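Odorant-binding protein 1d (Locusta migratoria, PDB 4PT1) probably binds odorant molecules, as a secreted, all-helical transport protein of the insect PBP/GOBP family with three disulfide bonds. Local coordinates at residues A[8-13]-A[57-62]; A[53-58]-A[101-106]. All blocks are in the same frame, centred on the assembly; numbering follows the deposited sequence.

Interaction 1: A[8-13]-A[57-62]; sequences TGRIMD and EFNSLS
Ile11 lies over one face of the Phe58 ring, and this CH-pi contact is the core of the pairing. Ile11 CG1 stands 3.7 Å from the centroid of the Phe58 ring and only 8° off the ring normal. With CG1 anti to the carbonyl carbon (chi1 -65°), the CG1 branch takes the middle of the ring, while Ile11 CG2 meets Phe58 CE2 at 3.9 Å. Backbone contributes too: Ile11 CA is 3.7 Å from Phe58 CZ. Were Phe58 cut back to an alanine, the CG1 branch of Ile11 would probably lose the aromatic face it rests on, and a gap would be likely to open between the short helix 10-13 and the end of helix 45-57.

A Schellman motif ends that longer helix. Asn59, with positive phi (66°), is its C-prime residue; Ser60 N reaches back to Met55 O and Asn59 N to Val56 O. Phe58, the first residue to leave helical angles, projects from this turn, and its side chain also touches Val18 of helix 15-26.

The polar approach is looser. Arg10 extends from CG to NE, bringing NH2 to 3.7 Å from Phe58 O, too long for a hydrogen bond, while Asn59 OD1 sits over one guanidinium face. Asn75 of helix 69-75 links both sides: its ND2 donates to Phe58 O and its OD1 accepts from Arg10 NE. Glu71 forms a salt bridge with Arg10 NH2.

Interaction 2: A[53-58]-A[101-106]; sequences CIMVEF and ETAYQI
Met55 packs against Ala103 and Ile106 in a small, wholly apolar and buried contact between helix 45-57, near its C-terminal end, and helix 99-113. The two segments bury 123 Å² between them, summed over both sides, and Met55 supplies about half. Its sulfur makes the nearest approach: Met55 SD is 3.7 Å from Ala103 CB and 4.0 Å from Ala103 CA. The small alanine side chain thus lets the thioether come close to the helix backbone, and the nearest CA atoms, those of Met55 and Ala103, are 7.4 Å apart. The Met55 chain is straight at chi2 (-177°) but bends at chi3 (78°), which turns the methyl aside from Ala103 and brings CE to 4.2 Å from Ile106 CD1, a looser touch.

Ala103 and Ile106 are three residues apart, about one helical turn, so Met55 meets two neighbouring positions on one side of helix 99-113. Both helices belong to the disulfide-braced helical fold of the PBP/GOBP family: Cys49 to Cys100 links this pair covalently, and Cys53 joins helix 45-57 to Cys22 of helix 15-26. Ile54 belongs to the pocket of the bound 2-(2-methoxyethoxy)ethanol.

Elsewhere on helix 99-113, Gln105 NE2 donates to Glu101 OE2 at 3.0 Å, approaching from above the carboxylate plane (42° out of it). The other carboxylate oxygen, Glu101 OE1, forms a salt bridge with Lys48, a further tie to helix 45-57.

How the interactions relate
From the N terminus, the chain passes through helix 10-13 and three further helices before residues 57-62 close the loop of interaction 1, with 43 residues between its segments. Interaction 2 starts at 53-58, inside the end of that first loop, and closes at 101-106 with 42 residues between, beyond helices 69-75 and 81-90. The segments share Glu57 and Phe58; the loops overlap over 53-62 and so cross rather than nest. Their centres are 10 Å apart, and Leu61 bridges them by packing on Met55 and, through its O, against Val56 CG2. Together they tie helix 10-13 and helix 99-113 to the end of helix 45-57.

Interaction 1: A[8-13]-A[57-62]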
ATOM      1  N   THR A   8      -3.845  10.232   9.270  1.00 26.78           N
ATOM      2  CA  THR A   8      -3.479  11.334   8.384  1.00 28.29           C
ATOM      3  C   THR A   8      -2.161  10.968   7.681  1.00 27.03           C
ATOM      4  O   THR A   8      -1.845   9.783   7.567  1.00 28.19           O
ATOM      5  CB  THR A   8      -3.388  12.683   9.140  1.00 29.62           C
ATOM      6  OG1 THR A   8      -2.307  12.658  10.083  1.00 26.44           O
ATOM      7  CG2 THR A   8      -4.692  12.973   9.866  1.00 33.62           C
ATOM      8  N   GLY A   9      -1.414  11.953   7.189  1.00 25.14           N
ATOM      9  CA  GLY A   9      -0.167  11.690   6.457  1.00 28.78           C
ATOM     10  C   GLY A   9      -0.308  11.853   4.953  1.00 27.17           C
ATOM     11  O   GLY A   9      -1.422  11.968   4.437  1.00 26.10           O
ATOM     12  N   ARG A  10       0.824  11.867   4.245  1.00 23.79           N
ATOM     13  CA  ARG A  10       0.833  12.192   2.812  1.00 23.09           C
ATOM     14  C   ARG A  10       0.058  11.192   1.953  1.00 23.05           C
ATOM     15  O   ARG A  10      -0.605  11.587   0.998  1.00 23.13           O
ATOM     16  CB  ARG A  10       2.262  12.398   2.277  1.00 26.15           C
ATOM     17  CG  ARG A  10       3.225  11.216   2.353  1.00 29.69           C
ATOM     18  CD  ARG A  10       4.649  11.684   2.030  1.00 35.46           C
ATOM     19  NE  ARG A  10       5.598  10.588   1.805  1.00 36.73           N
ATOM     20  CZ  ARG A  10       6.871  10.742   1.431  1.00 39.33           C
ATOM     21  NH1 ARG A  10       7.374  11.958   1.229  1.00 38.48           N
ATOM     22  NH2 ARG A  10       7.654   9.673   1.252  1.00 36.91           N
ATOM     23  N   ILE A  11       0.107   9.907   2.301  1.00 21.78           N
ATOM     24  CA  ILE A  11      -0.624   8.899   1.537  1.00 20.19           C
ATOM     25  C   ILE A  11      -2.140   9.058   1.711  1.00 19.76           C
ATOM     26  O   ILE A  11      -2.905   9.039   0.740  1.00 21.60           O
ATOM     27  CB  ILE A  11      -0.192   7.463   1.911  1.00 19.09           C
ATOM     28  CG1 ILE A  11       1.267   7.235   1.503  1.00 19.93           C
ATOM     29  CG2 ILE A  11      -1.086   6.450   1.223  1.00 24.58           C
ATOM     30  CD1 ILE A  11       1.697   5.784   1.612  1.00 23.27           C
ATOM     31  N   MET A  12      -2.587   9.241   2.941  1.00 21.17           N
ATOM     32  CA  MET A  12      -4.012   9.422   3.161  1.00 23.36           C
ATOM     33  C   MET A  12      -4.499  10.728   2.531  1.00 22.64           C
ATOM     34  O   MET A  12      -5.574  10.743   1.903  1.00 25.55           O
ATOM     35  CB  MET A  12      -4.355   9.354   4.654  1.00 25.75           C
ATOM     36  CG  MET A  12      -4.208   7.954   5.232  1.00 29.39           C
ATOM     37  SD  MET A  12      -5.296   6.742   4.458  1.00 31.47           S
ATOM     38  CE  MET A  12      -4.526   5.195   4.935  1.00 33.67           C
ATOM     39  N   ASP A  13      -3.711  11.796   2.677  1.00 23.64           N
ATOM     40  CA  ASP A  13      -4.031  13.114   2.081  1.00 26.93           C
ATOM     41  C   ASP A  13      -4.277  13.028   0.579  1.00 23.72           C
ATOM     42  O   ASP A  13      -5.184  13.683   0.050  1.00 23.44           O
ATOM     43  CB  ASP A  13      -2.894  14.131   2.300  1.00 28.68           C
ATOM     44  CG  ASP A  13      -2.894  14.760   3.696  1.00 30.39           C
ATOM     45  OD1 ASP A  13      -3.948  14.767   4.376  1.00 35.78           O
ATOM     46  OD2 ASP A  13      -1.821  15.269   4.103  1.00 29.65           O
ATOM     47  N   GLU A  57       4.459   6.297  -6.853  1.00 12.43           N
ATOM     48  CA  GLU A  57       3.973   7.664  -6.674  1.00 13.93           C
ATOM     49  C   GLU A  57       4.385   8.240  -5.294  1.00 16.92           C
ATOM     50  O   GLU A  57       4.573   9.458  -5.151  1.00 19.80           O
ATOM     51  CB  GLU A  57       2.461   7.702  -6.864  1.00 15.47           C
ATOM     52  CG  GLU A  57       2.021   7.425  -8.292  1.00 17.59           C
ATOM     53  CD  GLU A  57       2.430   8.508  -9.265  1.00 20.29           C
ATOM     54  OE1 GLU A  57       2.089   9.689  -9.036  1.00 21.24           O
ATOM     55  OE2 GLU A  57       3.073   8.169 -10.278  1.00 22.96           O
ATOM     56  N   PHE A  58       4.571   7.375  -4.302  1.00 17.36           N
ATOM     57  CA  PHE A  58       5.064   7.825  -2.981  1.00 17.69           C
ATOM     58  C   PHE A  58       6.537   7.486  -2.715  1.00 17.54           C
ATOM     59  O   PHE A  58       6.959   7.364  -1.564  1.00 18.53           O
ATOM     60  CB  PHE A  58       4.163   7.288  -1.863  1.00 17.33           C
ATOM     61  CG  PHE A  58       2.762   7.823  -1.921  1.00 22.78           C
ATOM     62  CD1 PHE A  58       2.519   9.177  -1.715  1.00 24.96           C
ATOM     63  CD2 PHE A  58       1.689   6.981  -2.185  1.00 24.74           C
ATOM     64  CE1 PHE A  58       1.224   9.684  -1.783  1.00 26.35           C
ATOM     65  CE2 PHE A  58       0.392   7.478  -2.244  1.00 27.06           C
ATOM     66  CZ  PHE A  58       0.164   8.835  -2.034  1.00 25.55           C
ATOM     67  N   ASN A  59       7.316   7.347  -3.789  1.00 16.04           N
ATOM     68  CA  ASN A  59       8.782   7.301  -3.719  1.00 18.00           C
ATOM     69  C   ASN A  59       9.417   6.097  -3.008  1.00 17.55           C
ATOM     70  O   ASN A  59      10.644   6.073  -2.845  1.00 18.62           O
ATOM     71  CB  ASN A  59       9.329   8.578  -3.061  1.00 21.04           C
ATOM     72  CG  ASN A  59       8.729   9.833  -3.642  1.00 24.95           C
ATOM     73  OD1 ASN A  59       7.998  10.562  -2.955  1.00 31.13           O
ATOM     74  ND2 ASN A  59       9.023  10.094  -4.925  1.00 23.35           N
ATOM     75  N   SER A  60       8.610   5.106  -2.619  1.00 13.30           N
ATOM     76  CA  SER A  60       9.101   3.924  -1.894  1.00 15.35           C
ATOM     77  C   SER A  60       9.469   2.783  -2.814  1.00 15.33           C
ATOM     78  O   SER A  60      10.021   1.780  -2.358  1.00 16.63           O
ATOM     79  CB  SER A  60       8.088   3.436  -0.850  1.00 15.73           C
ATOM     80  OG  SER A  60       6.785   3.266  -1.387  1.00 14.58           O
ATOM     81  N   LEU A  61       9.154   2.924  -4.105  1.00 16.72           N
ATOM     82  CA  LEU A  61       9.617   1.982  -5.115  1.00 18.25           C
ATOM     83  C   LEU A  61       9.987   2.734  -6.396  1.00 17.85           C
ATOM     84  O   LEU A  61       9.343   3.720  -6.775  1.00 17.81           O
ATOM     85  CB  LEU A  61       8.546   0.912  -5.371  1.00 17.53           C
ATOM     86  CG  LEU A  61       8.987  -0.430  -5.955  1.00 19.67           C
ATOM     87  CD1 LEU A  61       9.577  -1.334  -4.882  1.00 18.28           C
ATOM     88  CD2 LEU A  61       7.834  -1.139  -6.659  1.00 17.48           C
ATOM     89  N   SER A  62      11.054   2.294  -7.047  1.00 21.11           N
ATOM     90  CA  SER A  62      11.390   2.820  -8.363  1.00 19.77           C
ATOM     91  C   SER A  62      10.456   2.159  -9.361  1.00 17.89           C
ATOM     92  O   SER A  62       9.907   1.093  -9.106  1.00 17.35           O
ATOM     93  CB  SER A  62      12.833   2.488  -8.726  1.00 20.59           C
ATOM     94  OG  SER A  62      13.028   1.092  -8.755  1.00 20.05           O
TER

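Interaction 2: A[53-58]-A[101-106]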
ATOM      1  N   CYS A  53       2.169   0.856  -8.374  1.00 11.16           N
ATOM      2  CA  CYS A  53       1.986   2.226  -8.829  1.00 10.89           C
ATOM      3  C   CYS A  53       1.892   3.195  -7.655  1.00 11.16           C
ATOM      4  O   CYS A  53       2.473   4.268  -7.707  1.00 12.44           O
ATOM      5  CB  CYS A  53       0.737   2.317  -9.714  1.00 11.32           C
ATOM      6  SG  CYS A  53       0.390   3.969 -10.315  1.00 14.36           S
ATOM      7  N   ILE A  54       1.149   2.827  -6.613  1.00 11.25           N
ATOM      8  CA  ILE A  54       1.067   3.618  -5.383  1.00 12.92           C
ATOM      9  C   ILE A  54       2.469   3.810  -4.795  1.00 12.98           C
ATOM     10  O   ILE A  54       2.858   4.910  -4.431  1.00 12.05           O
ATOM     11  CB  ILE A  54       0.129   2.978  -4.336  1.00 16.09           C
ATOM     12  CG1 ILE A  54      -1.332   3.178  -4.737  1.00 18.03           C
ATOM     13  CG2 ILE A  54       0.315   3.612  -2.943  1.00 17.87           C
ATOM     14  CD1 ILE A  54      -2.259   2.386  -3.851  1.00 21.02           C
ATOM     15  N   MET A  55       3.246   2.736  -4.717  1.00 10.64           N
ATOM     16  CA  MET A  55       4.567   2.863  -4.115  1.00  9.68           C
ATOM     17  C   MET A  55       5.455   3.798  -4.933  1.00  9.60           C
ATOM     18  O   MET A  55       6.232   4.568  -4.366  1.00 13.84           O
ATOM     19  CB  MET A  55       5.221   1.496  -3.933  1.00  9.98           C
ATOM     20  CG  MET A  55       4.490   0.612  -2.938  1.00 11.62           C
ATOM     21  SD  MET A  55       5.339  -0.948  -2.698  1.00 13.84           S
ATOM     22  CE  MET A  55       6.661  -0.415  -1.601  1.00 12.21           C
ATOM     23  N   VAL A  56       5.349   3.729  -6.257  1.00 10.36           N
ATOM     24  CA  VAL A  56       6.156   4.593  -7.149  1.00 11.59           C
ATOM     25  C   VAL A  56       5.757   6.042  -6.955  1.00 12.89           C
ATOM     26  O   VAL A  56       6.604   6.910  -6.857  1.00 13.89           O
ATOM     27  CB  VAL A  56       6.019   4.202  -8.637  1.00 11.88           C
ATOM     28  CG1 VAL A  56       6.723   5.232  -9.509  1.00 13.43           C
ATOM     29  CG2 VAL A  56       6.609   2.822  -8.877  1.00 13.91           C
ATOM     30  N   GLU A  57       4.459   6.297  -6.853  1.00 12.43           N
ATOM     31  CA  GLU A  57       3.973   7.664  -6.674  1.00 13.93           C
ATOM     32  C   GLU A  57       4.385   8.240  -5.294  1.00 16.92           C
ATOM     33  O   GLU A  57       4.573   9.458  -5.151  1.00 19.80           O
ATOM     34  CB  GLU A  57       2.461   7.702  -6.864  1.00 15.47           C
ATOM     35  CG  GLU A  57       2.021   7.425  -8.292  1.00 17.59           C
ATOM     36  CD  GLU A  57       2.430   8.508  -9.265  1.00 20.29           C
ATOM     37  OE1 GLU A  57       2.089   9.689  -9.036  1.00 21.24           O
ATOM     38  OE2 GLU A  57       3.073   8.169 -10.278  1.00 22.96           O
ATOM     39  N   PHE A  58       4.571   7.375  -4.302  1.00 17.36           N
ATOM     40  CA  PHE A  58       5.064   7.825  -2.981  1.00 17.69           C
ATOM     41  C   PHE A  58       6.537   7.486  -2.715  1.00 17.54           C
ATOM     42  O   PHE A  58       6.959   7.364  -1.564  1.00 18.53           O
ATOM     43  CB  PHE A  58       4.163   7.288  -1.863  1.00 17.33           C
ATOM     44  CG  PHE A  58       2.762   7.823  -1.921  1.00 22.78           C
ATOM     45  CD1 PHE A  58       2.519   9.177  -1.715  1.00 24.96           C
ATOM     46  CD2 PHE A  58       1.689   6.981  -2.185  1.00 24.74           C
ATOM     47  CE1 PHE A  58       1.224   9.684  -1.783  1.00 26.35           C
ATOM     48  CE2 PHE A  58       0.392   7.478  -2.244  1.00 27.06           C
ATOM     49  CZ  PHE A  58       0.164   8.835  -2.034  1.00 25.55           C
ATOM     50  N   GLU A 101       5.188  -7.794  -8.666  1.00 19.21           N
ATOM     51  CA  GLU A 101       5.121  -8.900  -7.690  1.00 20.55           C
ATOM     52  C   GLU A 101       5.813  -8.430  -6.404  1.00 20.07           C
ATOM     53  O   GLU A 101       5.264  -8.598  -5.324  1.00 21.33           O
ATOM     54  CB  GLU A 101       5.746 -10.195  -8.269  1.00 23.59           C
ATOM     55  CG  GLU A 101       5.549 -11.482  -7.445  1.00 23.41           C
ATOM     56  CD  GLU A 101       4.109 -11.961  -7.336  1.00 25.20           C
ATOM     57  OE1 GLU A 101       3.253 -11.529  -8.127  1.00 31.56           O
ATOM     58  OE2 GLU A 101       3.816 -12.806  -6.455  1.00 25.00           O
ATOM     59  N   THR A 102       6.980  -7.803  -6.552  1.00 19.00           N
ATOM     60  CA  THR A 102       7.750  -7.185  -5.431  1.00 20.64           C
ATOM     61  C   THR A 102       6.869  -6.306  -4.560  1.00 18.56           C
ATOM     62  O   THR A 102       6.802  -6.496  -3.334  1.00 15.05           O
ATOM     63  CB  THR A 102       8.942  -6.345  -5.954  1.00 22.89           C
ATOM     64  OG1 THR A 102       9.929  -7.214  -6.533  1.00 33.12           O
ATOM     65  CG2 THR A 102       9.614  -5.510  -4.835  1.00 20.98           C
ATOM     66  N   ALA A 103       6.173  -5.353  -5.182  1.00 14.38           N
ATOM     67  CA  ALA A 103       5.252  -4.507  -4.411  1.00 13.37           C
ATOM     68  C   ALA A 103       4.190  -5.344  -3.700  1.00 13.87           C
ATOM     69  O   ALA A 103       3.960  -5.170  -2.508  1.00 13.74           O
ATOM     70  CB  ALA A 103       4.593  -3.461  -5.300  1.00 10.48           C
ATOM     71  N   TYR A 104       3.549  -6.268  -4.426  1.00 19.25           N
ATOM     72  CA  TYR A 104       2.395  -7.027  -3.873  1.00 19.07           C
ATOM     73  C   TYR A 104       2.803  -7.854  -2.642  1.00 19.43           C
ATOM     74  O   TYR A 104       2.054  -7.938  -1.666  1.00 22.66           O
ATOM     75  CB  TYR A 104       1.713  -7.890  -4.967  1.00 20.87           C
ATOM     76  CG  TYR A 104       0.586  -8.803  -4.475  1.00 16.64           C
ATOM     77  CD1 TYR A 104      -0.721  -8.330  -4.310  1.00 18.27           C
ATOM     78  CD2 TYR A 104       0.827 -10.126  -4.181  1.00 19.32           C
ATOM     79  CE1 TYR A 104      -1.743  -9.173  -3.865  1.00 20.19           C
ATOM     80  CE2 TYR A 104      -0.177 -10.983  -3.731  1.00 22.19           C
ATOM     81  CZ  TYR A 104      -1.469 -10.506  -3.568  1.00 22.99           C
ATOM     82  OH  TYR A 104      -2.489 -11.349  -3.120  1.00 28.62           O
ATOM     83  N   GLN A 105       4.004  -8.416  -2.685  1.00 16.05           N
ATOM     84  CA  GLN A 105       4.510  -9.257  -1.621  1.00 19.26           C
ATOM     85  C   GLN A 105       5.268  -8.496  -0.532  1.00 20.70           C
ATOM     86  O   GLN A 105       5.394  -9.020   0.577  1.00 19.03           O
ATOM     87  CB  GLN A 105       5.432 -10.337  -2.209  1.00 17.08           C
ATOM     88  CG  GLN A 105       4.762 -11.235  -3.251  1.00 19.72           C
ATOM     89  CD  GLN A 105       3.686 -12.167  -2.699  1.00 20.93           C
ATOM     90  OE1 GLN A 105       3.505 -12.287  -1.491  1.00 24.88           O
ATOM     91  NE2 GLN A 105       2.953 -12.819  -3.596  1.00 25.53           N
ATOM     92  N   ILE A 106       5.785  -7.290  -0.823  1.00 21.29           N
ATOM     93  CA  ILE A 106       6.180  -6.387   0.266  1.00 16.86           C
ATOM     94  C   ILE A 106       4.900  -6.172   1.091  1.00 14.74           C
ATOM     95  O   ILE A 106       4.920  -6.271   2.310  1.00 16.23           O
ATOM     96  CB  ILE A 106       6.782  -5.034  -0.226  1.00 14.08           C
ATOM     97  CG1 ILE A 106       8.231  -5.200  -0.722  1.00 15.60           C
ATOM     98  CG2 ILE A 106       6.762  -4.015   0.920  1.00 13.79           C
ATOM     99  CD1 ILE A 106       8.804  -3.992  -1.450  1.00 16.99           C
TER